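Local coordinates for uncharacterized protein Atu1656 (Agrobacterium tumefaciens, PDB 2OJH) that is of unknown function but belongs to the TolB family and folds as a six-bladed beta-propeller, at residues Val36-Pro41 with Pro73-Val78; Thr80-Ile85 with Ala111-Pro116; His90-Ser93 with Leu98-Ile101; Trp186-Ser191 with Met254-Gly259; Gln198-Arg203 with Val209-Asp214. All coordinates share one frame; numbering follows the deposited sequence. Where two conformers were deposited one is given.

The five contacts lie in two groups on a beta-propeller. Contacts 1, 2 and 3 lie in the N-terminal part of the chain. Contacts 4 and 5 lie on the opposite side of the chain's centre. Contacts 2 and 3 share one blade, with centres about 10 Å apart, and a probable backbone hydrogen bond from Tyr113 N to Ile101 O joins them at 2.9 Å. Contact 1 touches contact 3 where Val78 CG1 meets Tyr99 CE2 at 3.8 Å. Contacts 4 and 5 are the closest pair, with centres about 6 Å apart, and share the blade of strands 186-191 and 198-203. Contacts 1 and 5 are furthest apart, about 34 Å between centres. Any active site is unknown.

Contact 1 of 5, residues Val36-Pro41 with Pro73-Val78; sequences VVWQTP and PSPEKV
Pro75 lies over one face of the Trp38 indole, and the two side chains cross at about a right angle. Pro75 CG is 3.6 Å from the centroid of the Trp38 six-membered ring, 28° off the ring normal, which makes a CH-pi contact. The ring of Pro75 does not lie flat on the indole. It presents its CG-CD edge. Pro75 CG comes to 3.2 Å from Trp38 CH2, so the packing is close. Pro73 O sits over the same face of the indole. The opposite face is backed by Thr40 CB, two residues on in the same strand, so the ring is held between the two. Trp38 CG is anti to the backbone N (chi1 -168°), and this swings the indole across to the Pro75 side.

Pro73 adds looser apolar contacts. Its CG is 4.3 Å from Trp38 CD1, and its CB is also 4.3 Å from Val37 CG1. Val37 and Trp38 both face Ile24, which is a classic beta bulge.

The contact joins two blades of the propeller. Strand 33-40 pairs with strand 22-28, which also pairs with the C-terminal strand 285-291, consistent with ring closure within this blade, as in other propellers. Residues 73-75 lead into strand 76-77, an outermost strand of the next blade. Phe44 meets the Trp38 ring edge-to-face, and Leu67 of strand 63-68 also touches Trp38.

Contact 2 of 5, residues Thr80-Ile85 with Ala111-Pro116; sequences TGFATI and AIYLLP
Thr80, whose CA and CG2 meet Leu115, uses its hydroxyl within its own loop: OG1 donates to Ala83 O at 2.8 Å. The donor comes from 44° above the carbonyl plane of Ala83. The bond ties the two ends of a type II' beta turn, Thr80 to Ala83. The turn also has its backbone bond, from Ala83 N to Thr80 O at 3.0 Å. Gly81 takes the positive phi that this turn needs at its second position. Ala83 then centres an inverse gamma turn. The loop links two propeller blades, after strand 76-77 and before strand 91-92, and packs on strand 111-116.

Phe82 reaches this strand with the tip of its ring. Its CG stands between the backbone N and the carbonyl carbon (chi1 63°), which turns the ring so that CZ and CE1 reach Tyr113. The Phe82 edge is turned toward the face of Tyr113 in an offset edge-to-face pair. The centroids are 5.5 Å apart and the planes stand at 74°. The Tyr113 hydroxyl is hydrogen-bonded to Glu106, which holds the far end of that ring. Leu115 CD1 packs against Thr80, 3.9 Å from Thr80 CA. In the aromatic pair the nearest atoms are Phe82 CZ and Tyr113 CE2, 3.6 Å apart.

Contact 3 of 5, residues His90-Ser93 with Leu98-Ile101; sequences HGIS and LYAI
The ring of Tyr99 lies beside the side chain of Ile92 in an antiparallel beta hairpin, and both point the same way. Ile92 CG1 comes to 3.8 Å from Tyr99 CE1 and meets the ring obliquely. Gly91 O also approaches this ring obliquely. The other flat group, the His90 imidazole, leads away from the partner strand. Its ND1 is hydrogen-bonded to Asn48 and its NE2 to Asn59, so both nitrogens are used and the ring is fixed.

Gly91 and Ala100 are a hydrogen-bonded pair. Gly91 N to Ala100 O and Ala100 N to Gly91 O are both 2.9 Å. The first is bent, the second nearly straight at 168°. Ile92 and Tyr99 are the next pair, non-hydrogen-bonded. Strand 91-92 is an outermost strand of its four-stranded blade, and the contact lies about 11 Å from the chain's centre. Leu57 of strand 55-60 packs against both Ile92 and Tyr99. The Tyr99 hydroxyl is hydrogen-bonded to Tyr55 and Arg66.

Ser93 closes the turn end. Its N donates to Leu98 O at 2.9 Å. Its OG lies between the backbone N and the carbonyl carbon (chi1 64°), where it also meets Asp95. From there Ser93 OG accepts from Leu98 N at 3.1 Å.

Contact 4 of 5, residues Trp186-Ser191 with Met254-Gly259; sequences WIYFNS and MDMDGG
Tyr188 OH donates a short hydrogen bond of 2.5 Å to the backbone oxygen Met256 O. The donor is tilted 30° from the carbonyl plane of Met256, while the oxygen lies in the plane of the Tyr188 ring, at its edge. Tyr188 CG is anti to the carbonyl carbon, and the ring reaches out from its strand with its hydroxyl end foremost.

Met256 is a selenomethionine. Its chain is bent at chi2 and chi3, -56° and -70°, and this curls the methyl group back to the tyrosine. Met256 CE is 3.3 Å from Tyr188 OH and 3.5 Å from Tyr188 CE1. The side chains cross at about a right angle. Met256 SE is 5.4 Å from the Tyr188 ring centroid and comes in obliquely, a Met-aromatic contact.

The contact bridges neighbouring propeller blades. Tyr188 lies on strand 186-191 of one blade. Met256 lies in the turn after strand 247-255 of the next. Val231 and Pro224 of that second blade touch both side chains.

The turn from Asp255 to Gly258 is type I, closed by Gly258 N to Asp255 O at 2.9 Å. Asp257 OD1 accepts from Gly259 N at 3.1 Å in an Asx turn. A second partner of Tyr188 OH is Arg201 NH2, from the strand beside it.

Contact 5 of 5, residues Gln198-Arg203 with Val209-Asp214; sequences QIWRVR and VERITD
Ile199 CG2 packs on Ile212 CB at 4.1 Å, with Met254 of the neighbouring blade touching both residues. Beside them Ile199 CG1 meets Thr213 CG2. On the side of the sheet that carries Trp200, the aliphatic part of Arg211 crosses one face of the indole obliquely. Arg211 CB is 3.7 Å from the centroid of the Trp200 six-membered ring and only 6° off its normal, a CH-pi contact. The extended Arg211 chain carries its guanidinium on past the indole, with the two planes 8° apart.

Its NH2 then donates to Gln198 OE1 at 2.9 Å, on a lone pair and in both the amide carbonyl and guanidinium planes. Arg211 NE bonds Thr213 O, which helps to fix the group. Arg201 and Glu210 lie side by side on the other face. NE and NH1 of Arg201 both grip Glu210 OE2 at 2.8 Å in a salt bridge.

Ile199 is held at both ends. Its N donates to Thr213 OG1 at 2.7 Å, and its O accepts from Ile212 N and Thr213 N. The arrangement of strands 198-203 and 209-211 is an antiparallel hairpin, the last two strands of a four-stranded beta-propeller blade.

Contact 1 of 5, residues Val36-Pro41 with Pro73-Val78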
# COMPACT_ATOMS: atom_id res chain seq x y z
N VAL A 36 17.31 -9.30 4.95
CA VAL A 36 17.20 -8.05 5.71
C VAL A 36 17.96 -6.97 4.92
O VAL A 36 19.18 -7.09 4.69
CB VAL A 36 17.80 -8.22 7.11
CG1 VAL A 36 17.82 -6.88 7.87
CG2 VAL A 36 17.06 -9.31 7.89
N VAL A 37 17.25 -5.94 4.49
CA VAL A 37 17.85 -4.81 3.80
C VAL A 37 18.47 -3.83 4.79
O VAL A 37 19.58 -3.36 4.58
CB VAL A 37 16.80 -4.07 2.95
CG1 VAL A 37 17.46 -2.94 2.18
CG2 VAL A 37 16.18 -5.04 1.99
N TRP A 38 17.75 -3.52 5.86
CA TRP A 38 18.19 -2.49 6.81
C TRP A 38 17.38 -2.57 8.09
O TRP A 38 16.16 -2.74 8.03
CB TRP A 38 17.97 -1.11 6.18
CG TRP A 38 18.63 0.00 6.91
CD1 TRP A 38 19.97 0.14 7.15
CD2 TRP A 38 18.00 1.15 7.46
NE1 TRP A 38 20.20 1.31 7.85
CE2 TRP A 38 19.00 1.95 8.04
CE3 TRP A 38 16.67 1.58 7.51
CZ2 TRP A 38 18.73 3.17 8.67
CZ3 TRP A 38 16.39 2.82 8.14
CH2 TRP A 38 17.42 3.59 8.72
N GLN A 39 18.06 -2.47 9.24
CA GLN A 39 17.39 -2.36 10.54
C GLN A 39 17.70 -1.02 11.14
O GLN A 39 18.79 -0.47 10.92
CB GLN A 39 17.80 -3.49 11.48
CG GLN A 39 17.49 -4.87 10.89
CD GLN A 39 17.58 -5.98 11.88
OE1 GLN A 39 18.34 -5.88 12.86
NE2 GLN A 39 16.84 -7.07 11.64
N THR A 40 16.75 -0.48 11.90
CA THR A 40 16.91 0.85 12.50
C THR A 40 16.13 0.95 13.80
O THR A 40 15.10 0.29 13.95
CB THR A 40 16.47 1.97 11.51
OG1 THR A 40 16.52 3.26 12.15
CG2 THR A 40 15.08 1.72 10.98
N PRO A 41 16.63 1.76 14.76
CA PRO A 41 15.82 2.09 15.94
C PRO A 41 14.68 3.09 15.64
O PRO A 41 13.84 3.33 16.50
CB PRO A 41 16.85 2.69 16.90
CG PRO A 41 17.85 3.32 15.99
CD PRO A 41 17.95 2.39 14.81
N PRO A 73 22.46 1.13 1.74
CA PRO A 73 21.01 1.11 1.98
C PRO A 73 20.53 2.24 2.90
O PRO A 73 19.34 2.36 3.16
CB PRO A 73 20.79 -0.24 2.66
CG PRO A 73 22.08 -0.47 3.43
CD PRO A 73 23.18 0.19 2.63
N SER A 74 21.46 3.06 3.40
CA SER A 74 21.10 4.18 4.29
C SER A 74 20.01 5.03 3.65
O SER A 74 20.13 5.38 2.48
CB SER A 74 22.29 5.06 4.58
OG SER A 74 23.24 4.34 5.33
N PRO A 75 18.95 5.35 4.41
CA PRO A 75 17.85 6.13 3.86
C PRO A 75 18.30 7.48 3.36
O PRO A 75 19.03 8.19 4.05
CB PRO A 75 16.93 6.32 5.07
CG PRO A 75 17.22 5.17 5.93
CD PRO A 75 18.72 5.00 5.81
N GLU A 76 17.88 7.81 2.15
CA GLU A 76 18.16 9.09 1.53
C GLU A 76 16.84 9.88 1.47
O GLU A 76 15.87 9.43 0.86
CB GLU A 76 18.70 8.84 0.13
CG GLU A 76 18.84 10.10 -0.71
CD GLU A 76 19.08 9.80 -2.19
OE1 GLU A 76 18.36 8.96 -2.79
OE2 GLU A 76 20.00 10.44 -2.76
N LYS A 77 16.81 11.06 2.10
CA LYS A 77 15.56 11.82 2.20
C LYS A 77 15.15 12.38 0.85
O LYS A 77 15.98 12.97 0.13
CB LYS A 77 15.68 12.97 3.23
CG LYS A 77 14.32 13.59 3.63
CD LYS A 77 14.51 14.85 4.46
CE LYS A 77 15.08 16.01 3.63
NZ LYS A 77 14.03 16.83 2.94
N VAL A 78 13.87 12.20 0.52
CA VAL A 78 13.25 12.74 -0.69
C VAL A 78 12.74 14.16 -0.41
O VAL A 78 12.05 14.40 0.59
CB VAL A 78 12.07 11.83 -1.15
CG1 VAL A 78 11.35 12.39 -2.39
CG2 VAL A 78 12.57 10.44 -1.42

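Contact 2 of 5, residues Thr80-Ile85 with Ala111-Pro116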
# COMPACT_ATOMS: atom_id res chain seq x y z
N THR A 80 10.15 16.46 -0.71
CA THR A 80 8.70 16.47 -0.93
C THR A 80 8.17 17.91 -0.76
O THR A 80 6.97 18.14 -0.61
CB THR A 80 7.96 15.52 0.05
OG1 THR A 80 8.43 15.74 1.38
CG2 THR A 80 8.19 14.04 -0.31
N GLY A 81 9.07 18.89 -0.80
CA GLY A 81 8.72 20.29 -0.52
C GLY A 81 7.94 20.45 0.78
O GLY A 81 8.35 19.93 1.82
N PHE A 82 6.79 21.15 0.71
CA PHE A 82 6.04 21.51 1.91
C PHE A 82 5.46 20.27 2.56
O PHE A 82 4.99 20.32 3.69
CB PHE A 82 4.92 22.52 1.61
CG PHE A 82 3.85 21.99 0.69
CD1 PHE A 82 2.92 21.07 1.15
CD2 PHE A 82 3.78 22.41 -0.63
CE1 PHE A 82 1.94 20.55 0.32
CE2 PHE A 82 2.80 21.92 -1.47
CZ PHE A 82 1.88 20.97 -1.00
N ALA A 83 5.48 19.15 1.85
CA ALA A 83 4.74 17.95 2.30
C ALA A 83 5.54 17.15 3.31
O ALA A 83 6.16 16.13 2.96
CB ALA A 83 4.37 17.08 1.11
N THR A 84 5.58 17.61 4.55
CA THR A 84 6.47 17.01 5.54
C THR A 84 5.67 16.24 6.59
O THR A 84 6.20 15.89 7.66
CB THR A 84 7.26 18.07 6.25
OG1 THR A 84 6.35 19.03 6.80
CG2 THR A 84 8.22 18.77 5.26
N ILE A 85 4.39 16.01 6.31
CA ILE A 85 3.60 15.16 7.16
C ILE A 85 2.92 14.13 6.26
O ILE A 85 1.68 14.07 6.18
CB ILE A 85 2.55 15.91 8.04
CG1 ILE A 85 3.18 17.09 8.80
CG2 ILE A 85 1.96 14.95 9.08
CD1 ILE A 85 2.12 18.07 9.44
N ALA A 111 -4.40 14.48 2.10
CA ALA A 111 -4.67 14.88 0.72
C ALA A 111 -3.59 14.28 -0.18
O ALA A 111 -2.41 14.20 0.20
CB ALA A 111 -4.63 16.43 0.60
N ILE A 112 -4.00 13.87 -1.37
CA ILE A 112 -3.13 13.14 -2.29
C ILE A 112 -2.41 14.15 -3.19
O ILE A 112 -3.01 15.12 -3.67
CB ILE A 112 -3.94 12.08 -3.10
CG1 ILE A 112 -4.46 10.97 -2.15
CG2 ILE A 112 -3.09 11.44 -4.16
CD1 ILE A 112 -5.44 10.00 -2.86
N TYR A 113 -1.11 13.96 -3.39
CA TYR A 113 -0.33 14.81 -4.32
C TYR A 113 0.53 13.91 -5.21
O TYR A 113 0.83 12.78 -4.83
CB TYR A 113 0.62 15.72 -3.55
CG TYR A 113 -0.05 16.66 -2.57
CD1 TYR A 113 -0.46 16.21 -1.30
CD2 TYR A 113 -0.25 18.00 -2.89
CE1 TYR A 113 -1.09 17.08 -0.40
CE2 TYR A 113 -0.85 18.88 -2.01
CZ TYR A 113 -1.27 18.40 -0.77
OH TYR A 113 -1.87 19.29 0.10
N LEU A 114 0.95 14.43 -6.36
CA LEU A 114 1.99 13.80 -7.18
C LEU A 114 3.18 14.74 -7.17
O LEU A 114 3.00 15.94 -7.04
CB LEU A 114 1.54 13.66 -8.65
CG LEU A 114 0.24 12.87 -8.91
CD1 LEU A 114 0.06 12.70 -10.41
CD2 LEU A 114 0.27 11.55 -8.21
N LEU A 115 4.38 14.19 -7.30
CA LEU A 115 5.59 14.99 -7.44
C LEU A 115 6.64 14.22 -8.27
O LEU A 115 6.49 13.02 -8.48
CB LEU A 115 6.15 15.39 -6.06
CG LEU A 115 6.77 14.28 -5.22
CD1 LEU A 115 7.93 14.83 -4.38
CD2 LEU A 115 5.66 13.67 -4.37
N PRO A 116 7.67 14.92 -8.78
CA PRO A 116 8.69 14.14 -9.50
C PRO A 116 9.39 13.12 -8.60
O PRO A 116 9.61 13.38 -7.41
CB PRO A 116 9.69 15.21 -9.94
CG PRO A 116 8.90 16.52 -9.95
CD PRO A 116 7.98 16.36 -8.76

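Contact 3 of 5, residues His90-Ser93 with Leu98-Ile101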
# COMPACT_ATOMS: atom_id res chain seq x y z
N HIS A 90 1.48 5.77 -0.29
CA HIS A 90 2.31 6.46 -1.28
C HIS A 90 2.72 5.45 -2.33
O HIS A 90 2.59 4.26 -2.13
CB HIS A 90 3.55 7.11 -0.63
CG HIS A 90 4.31 6.21 0.31
ND1 HIS A 90 5.17 5.22 -0.13
CD2 HIS A 90 4.37 6.18 1.67
CE1 HIS A 90 5.69 4.59 0.91
NE2 HIS A 90 5.23 5.16 2.01
N GLY A 91 3.25 5.88 -3.45
CA GLY A 91 3.58 4.90 -4.47
C GLY A 91 4.37 5.55 -5.56
O GLY A 91 4.65 6.75 -5.49
N ILE A 92 4.77 4.73 -6.53
CA ILE A 92 5.67 5.15 -7.61
C ILE A 92 4.99 4.78 -8.93
O ILE A 92 4.34 3.70 -9.03
CB ILE A 92 7.05 4.45 -7.50
CG1 ILE A 92 7.68 4.62 -6.09
CG2 ILE A 92 8.02 4.95 -8.55
CD1 ILE A 92 9.00 3.81 -5.94
N SER A 93 5.03 5.68 -9.90
CA SER A 93 4.36 5.47 -11.17
C SER A 93 5.09 4.38 -11.94
O SER A 93 6.29 4.19 -11.75
CB SER A 93 4.37 6.76 -12.00
OG SER A 93 5.70 7.09 -12.30
N LEU A 98 7.30 9.53 -11.32
CA LEU A 98 6.47 10.24 -10.35
C LEU A 98 6.27 9.47 -9.08
O LEU A 98 6.18 8.24 -9.10
CB LEU A 98 5.08 10.55 -10.91
CG LEU A 98 4.96 11.50 -12.11
CD1 LEU A 98 3.53 11.60 -12.55
CD2 LEU A 98 5.55 12.93 -11.86
N TYR A 99 6.16 10.22 -7.98
CA TYR A 99 5.70 9.70 -6.70
C TYR A 99 4.31 10.24 -6.40
O TYR A 99 3.97 11.37 -6.75
CB TYR A 99 6.64 10.14 -5.57
CG TYR A 99 8.04 9.55 -5.58
CD1 TYR A 99 8.36 8.43 -6.36
CD2 TYR A 99 9.03 10.08 -4.75
CE1 TYR A 99 9.67 7.89 -6.35
CE2 TYR A 99 10.33 9.56 -4.73
CZ TYR A 99 10.64 8.45 -5.52
OH TYR A 99 11.91 7.93 -5.49
N ALA A 100 3.50 9.43 -5.74
CA ALA A 100 2.25 9.89 -5.20
C ALA A 100 2.35 9.78 -3.68
O ALA A 100 2.82 8.73 -3.16
CB ALA A 100 1.11 9.06 -5.74
N ILE A 101 1.94 10.84 -2.98
CA ILE A 101 2.03 10.87 -1.50
C ILE A 101 0.70 11.31 -0.94
O ILE A 101 -0.13 11.89 -1.66
CB ILE A 101 3.14 11.84 -1.01
CG1 ILE A 101 2.86 13.25 -1.52
CG2 ILE A 101 4.54 11.38 -1.50
CD1 ILE A 101 3.92 14.34 -1.06

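Contact 4 of 5, residues Trp186-Ser191 with Met254-Gly259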
# COMPACT_ATOMS: atom_id res chain seq x y z
N TRP A 186 -9.19 -5.08 -12.67
CA TRP A 186 -9.71 -5.12 -11.30
C TRP A 186 -8.93 -4.23 -10.35
O TRP A 186 -7.73 -3.99 -10.54
CB TRP A 186 -9.64 -6.55 -10.75
CG TRP A 186 -10.49 -7.55 -11.45
CD1 TRP A 186 -10.10 -8.41 -12.44
CD2 TRP A 186 -11.88 -7.84 -11.21
NE1 TRP A 186 -11.16 -9.19 -12.84
CE2 TRP A 186 -12.26 -8.86 -12.10
CE3 TRP A 186 -12.84 -7.32 -10.32
CZ2 TRP A 186 -13.56 -9.39 -12.13
CZ3 TRP A 186 -14.13 -7.83 -10.36
CH2 TRP A 186 -14.47 -8.87 -11.25
N ILE A 187 -9.62 -3.78 -9.30
CA ILE A 187 -8.98 -3.15 -8.15
C ILE A 187 -9.33 -4.05 -6.95
O ILE A 187 -10.51 -4.28 -6.71
CB ILE A 187 -9.50 -1.71 -7.94
CG1 ILE A 187 -8.93 -0.77 -9.03
CG2 ILE A 187 -9.14 -1.20 -6.52
CD1 ILE A 187 -9.76 0.48 -9.23
N TYR A 188 -8.32 -4.56 -6.23
CA TYR A 188 -8.54 -5.36 -5.02
C TYR A 188 -8.50 -4.40 -3.84
O TYR A 188 -7.76 -3.38 -3.86
CB TYR A 188 -7.42 -6.42 -4.86
CG TYR A 188 -7.53 -7.61 -5.80
CD1 TYR A 188 -7.36 -7.48 -7.18
CD2 TYR A 188 -7.83 -8.89 -5.29
CE1 TYR A 188 -7.50 -8.61 -8.04
CE2 TYR A 188 -7.94 -10.00 -6.13
CZ TYR A 188 -7.78 -9.85 -7.49
OH TYR A 188 -7.90 -10.96 -8.28
N PHE A 189 -9.33 -4.68 -2.84
CA PHE A 189 -9.48 -3.80 -1.68
C PHE A 189 -10.04 -4.64 -0.53
O PHE A 189 -10.29 -5.85 -0.71
CB PHE A 189 -10.37 -2.59 -2.04
CG PHE A 189 -11.82 -2.94 -2.31
CD1 PHE A 189 -12.24 -3.42 -3.56
CD2 PHE A 189 -12.77 -2.79 -1.30
CE1 PHE A 189 -13.56 -3.77 -3.79
CE2 PHE A 189 -14.12 -3.14 -1.52
CZ PHE A 189 -14.51 -3.63 -2.78
N ASN A 190 -10.19 -4.04 0.65
CA ASN A 190 -10.91 -4.77 1.73
C ASN A 190 -12.19 -4.07 2.16
O ASN A 190 -12.33 -2.86 2.03
CB ASN A 190 -10.00 -5.13 2.93
CG ASN A 190 -9.41 -3.92 3.66
OD1 ASN A 190 -9.34 -2.80 3.14
ND2 ASN A 190 -8.91 -4.17 4.84
N SER A 191 -13.15 -4.84 2.68
CA SER A 191 -14.40 -4.25 3.04
C SER A 191 -14.89 -4.92 4.30
O SER A 191 -14.69 -6.14 4.49
CB SER A 191 -15.40 -4.44 1.89
OG SER A 191 -16.65 -3.87 2.19
N MSE A 254 -2.17 -15.67 -1.68
CA MSE A 254 -3.19 -16.47 -2.38
C MSE A 254 -3.18 -16.21 -3.89
O MSE A 254 -2.58 -15.24 -4.36
CB MSE A 254 -4.56 -16.10 -1.83
CG MSE A 254 -4.93 -14.66 -2.17
SE MSE A 254 -6.57 -14.11 -1.28
CE MSE A 254 -6.46 -12.20 -1.66
N ASP A 255 -3.88 -17.07 -4.63
CA ASP A 255 -4.10 -16.90 -6.08
C ASP A 255 -4.99 -15.66 -6.32
O ASP A 255 -5.71 -15.23 -5.41
CB ASP A 255 -4.77 -18.16 -6.67
CG ASP A 255 -3.89 -19.41 -6.57
OD1 ASP A 255 -2.66 -19.29 -6.45
OD2 ASP A 255 -4.44 -20.55 -6.63
N MSE A 256 -4.95 -15.09 -7.53
CA MSE A 256 -5.84 -13.98 -7.90
C MSE A 256 -7.33 -14.20 -7.56
O MSE A 256 -8.05 -13.25 -7.25
CB MSE A 256 -5.78 -13.67 -9.39
CG MSE A 256 -4.46 -13.22 -9.89
SE MSE A 256 -3.77 -11.66 -8.98
CE MSE A 256 -4.94 -10.31 -9.61
N ASP A 257 -7.80 -15.44 -7.67
CA ASP A 257 -9.22 -15.73 -7.47
C ASP A 257 -9.49 -16.10 -6.03
O ASP A 257 -10.61 -16.51 -5.68
CB ASP A 257 -9.71 -16.84 -8.43
CG ASP A 257 -9.07 -18.19 -8.15
OD1 ASP A 257 -8.09 -18.26 -7.39
OD2 ASP A 257 -9.56 -19.21 -8.69
N GLY A 258 -8.47 -15.98 -5.19
CA GLY A 258 -8.62 -16.21 -3.77
C GLY A 258 -8.30 -17.64 -3.37
O GLY A 258 -8.33 -17.98 -2.19
N GLY A 259 -7.98 -18.48 -4.34
CA GLY A 259 -7.63 -19.87 -4.08
C GLY A 259 -6.26 -19.99 -3.44
O GLY A 259 -5.44 -19.03 -3.50

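Contact 5 of 5, residues Gln198-Arg203 with Val209-Asp214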
# COMPACT_ATOMS: atom_id res chain seq x y z
N GLN A 198 -12.47 -8.26 4.91
CA GLN A 198 -12.20 -9.33 3.94
C GLN A 198 -11.77 -8.70 2.64
O GLN A 198 -12.10 -7.52 2.39
CB GLN A 198 -13.46 -10.13 3.67
CG GLN A 198 -14.08 -10.70 4.94
CD GLN A 198 -13.35 -11.94 5.45
OE1 GLN A 198 -13.80 -13.05 5.23
NE2 GLN A 198 -12.23 -11.74 6.14
N ILE A 199 -11.05 -9.48 1.82
CA ILE A 199 -10.62 -8.98 0.51
C ILE A 199 -11.76 -9.12 -0.49
O ILE A 199 -12.42 -10.17 -0.58
CB ILE A 199 -9.31 -9.65 -0.03
CG1 ILE A 199 -8.21 -9.67 1.05
CG2 ILE A 199 -8.87 -8.95 -1.30
CD1 ILE A 199 -7.92 -8.34 1.67
N TRP A 200 -11.97 -8.02 -1.21
CA TRP A 200 -12.95 -7.95 -2.29
C TRP A 200 -12.22 -7.40 -3.53
O TRP A 200 -11.09 -6.90 -3.43
CB TRP A 200 -14.12 -7.03 -1.92
CG TRP A 200 -15.08 -7.63 -0.88
CD1 TRP A 200 -14.85 -7.82 0.46
CD2 TRP A 200 -16.41 -8.07 -1.12
NE1 TRP A 200 -15.96 -8.37 1.07
CE2 TRP A 200 -16.93 -8.54 0.11
CE3 TRP A 200 -17.21 -8.14 -2.27
CZ2 TRP A 200 -18.21 -9.06 0.23
CZ3 TRP A 200 -18.48 -8.66 -2.16
CH2 TRP A 200 -18.98 -9.11 -0.91
N ARG A 201 -12.85 -7.55 -4.69
CA ARG A 201 -12.37 -6.85 -5.86
C ARG A 201 -13.51 -6.22 -6.66
O ARG A 201 -14.58 -6.79 -6.75
CB ARG A 201 -11.49 -7.77 -6.73
CG ARG A 201 -12.20 -8.95 -7.35
CD ARG A 201 -11.26 -9.70 -8.29
NE ARG A 201 -11.98 -10.67 -9.10
CZ ARG A 201 -11.41 -11.49 -9.99
NH1 ARG A 201 -12.18 -12.32 -10.68
NH2 ARG A 201 -10.10 -11.48 -10.18
N VAL A 202 -13.26 -5.04 -7.23
CA VAL A 202 -14.25 -4.34 -8.04
C VAL A 202 -13.66 -4.09 -9.43
O VAL A 202 -12.46 -3.85 -9.55
CB VAL A 202 -14.71 -2.99 -7.36
CG1 VAL A 202 -13.53 -1.99 -7.20
CG2 VAL A 202 -15.88 -2.36 -8.13
N ARG A 203 -14.49 -4.15 -10.47
CA ARG A 203 -14.00 -3.83 -11.82
C ARG A 203 -13.59 -2.36 -11.88
O ARG A 203 -14.21 -1.52 -11.21
CB ARG A 203 -15.08 -4.08 -12.88
CG ARG A 203 -15.51 -5.53 -13.07
CD ARG A 203 -14.43 -6.41 -13.64
NE ARG A 203 -13.59 -5.74 -14.62
CZ ARG A 203 -13.92 -5.55 -15.89
NH1 ARG A 203 -13.07 -4.93 -16.70
NH2 ARG A 203 -15.09 -5.97 -16.35
N VAL A 209 -18.53 -6.29 -8.50
CA VAL A 209 -17.71 -6.42 -7.30
C VAL A 209 -17.92 -7.86 -6.79
O VAL A 209 -18.99 -8.44 -7.01
CB VAL A 209 -18.13 -5.37 -6.21
CG1 VAL A 209 -19.58 -5.59 -5.73
CG2 VAL A 209 -17.15 -5.34 -5.03
N GLU A 210 -16.92 -8.43 -6.14
CA GLU A 210 -17.00 -9.82 -5.65
C GLU A 210 -16.04 -10.12 -4.50
O GLU A 210 -14.99 -9.49 -4.37
CB GLU A 210 -16.83 -10.83 -6.78
CG GLU A 210 -15.56 -10.64 -7.55
CD GLU A 210 -15.50 -11.49 -8.82
OE1 GLU A 210 -16.51 -11.60 -9.56
OE2 GLU A 210 -14.43 -12.05 -9.10
N ARG A 211 -16.41 -11.08 -3.66
CA ARG A 211 -15.65 -11.38 -2.46
C ARG A 211 -14.50 -12.31 -2.82
O ARG A 211 -14.68 -13.28 -3.57
CB ARG A 211 -16.55 -12.05 -1.42
CG ARG A 211 -15.95 -12.13 -0.04
CD ARG A 211 -16.93 -12.76 0.90
NE ARG A 211 -16.38 -12.94 2.24
CZ ARG A 211 -17.09 -13.39 3.28
NH1 ARG A 211 -18.39 -13.67 3.15
NH2 ARG A 211 -16.50 -13.55 4.46
N ILE A 212 -13.32 -12.02 -2.26
CA ILE A 212 -12.12 -12.83 -2.53
C ILE A 212 -11.61 -13.63 -1.34
O ILE A 212 -11.15 -14.76 -1.54
CB ILE A 212 -10.98 -11.96 -3.09
CG1 ILE A 212 -11.42 -11.33 -4.42
CG2 ILE A 212 -9.68 -12.78 -3.17
CD1 ILE A 212 -11.61 -12.28 -5.59
N THR A 213 -11.66 -13.08 -0.13
CA THR A 213 -11.42 -13.93 1.06
C THR A 213 -12.69 -14.17 1.86
O THR A 213 -13.60 -13.34 1.90
CB THR A 213 -10.31 -13.38 1.99
OG1 THR A 213 -10.69 -12.09 2.51
CG2 THR A 213 -9.00 -13.25 1.26
N ASP A 214 -12.75 -15.34 2.50
CA ASP A 214 -13.82 -15.69 3.41
C ASP A 214 -13.06 -16.40 4.52
O ASP A 214 -12.83 -17.59 4.43
CB ASP A 214 -14.77 -16.65 2.71
CG ASP A 214 -16.05 -16.88 3.48
OD1 ASP A 214 -16.08 -16.66 4.71
OD2 ASP A 214 -17.04 -17.27 2.83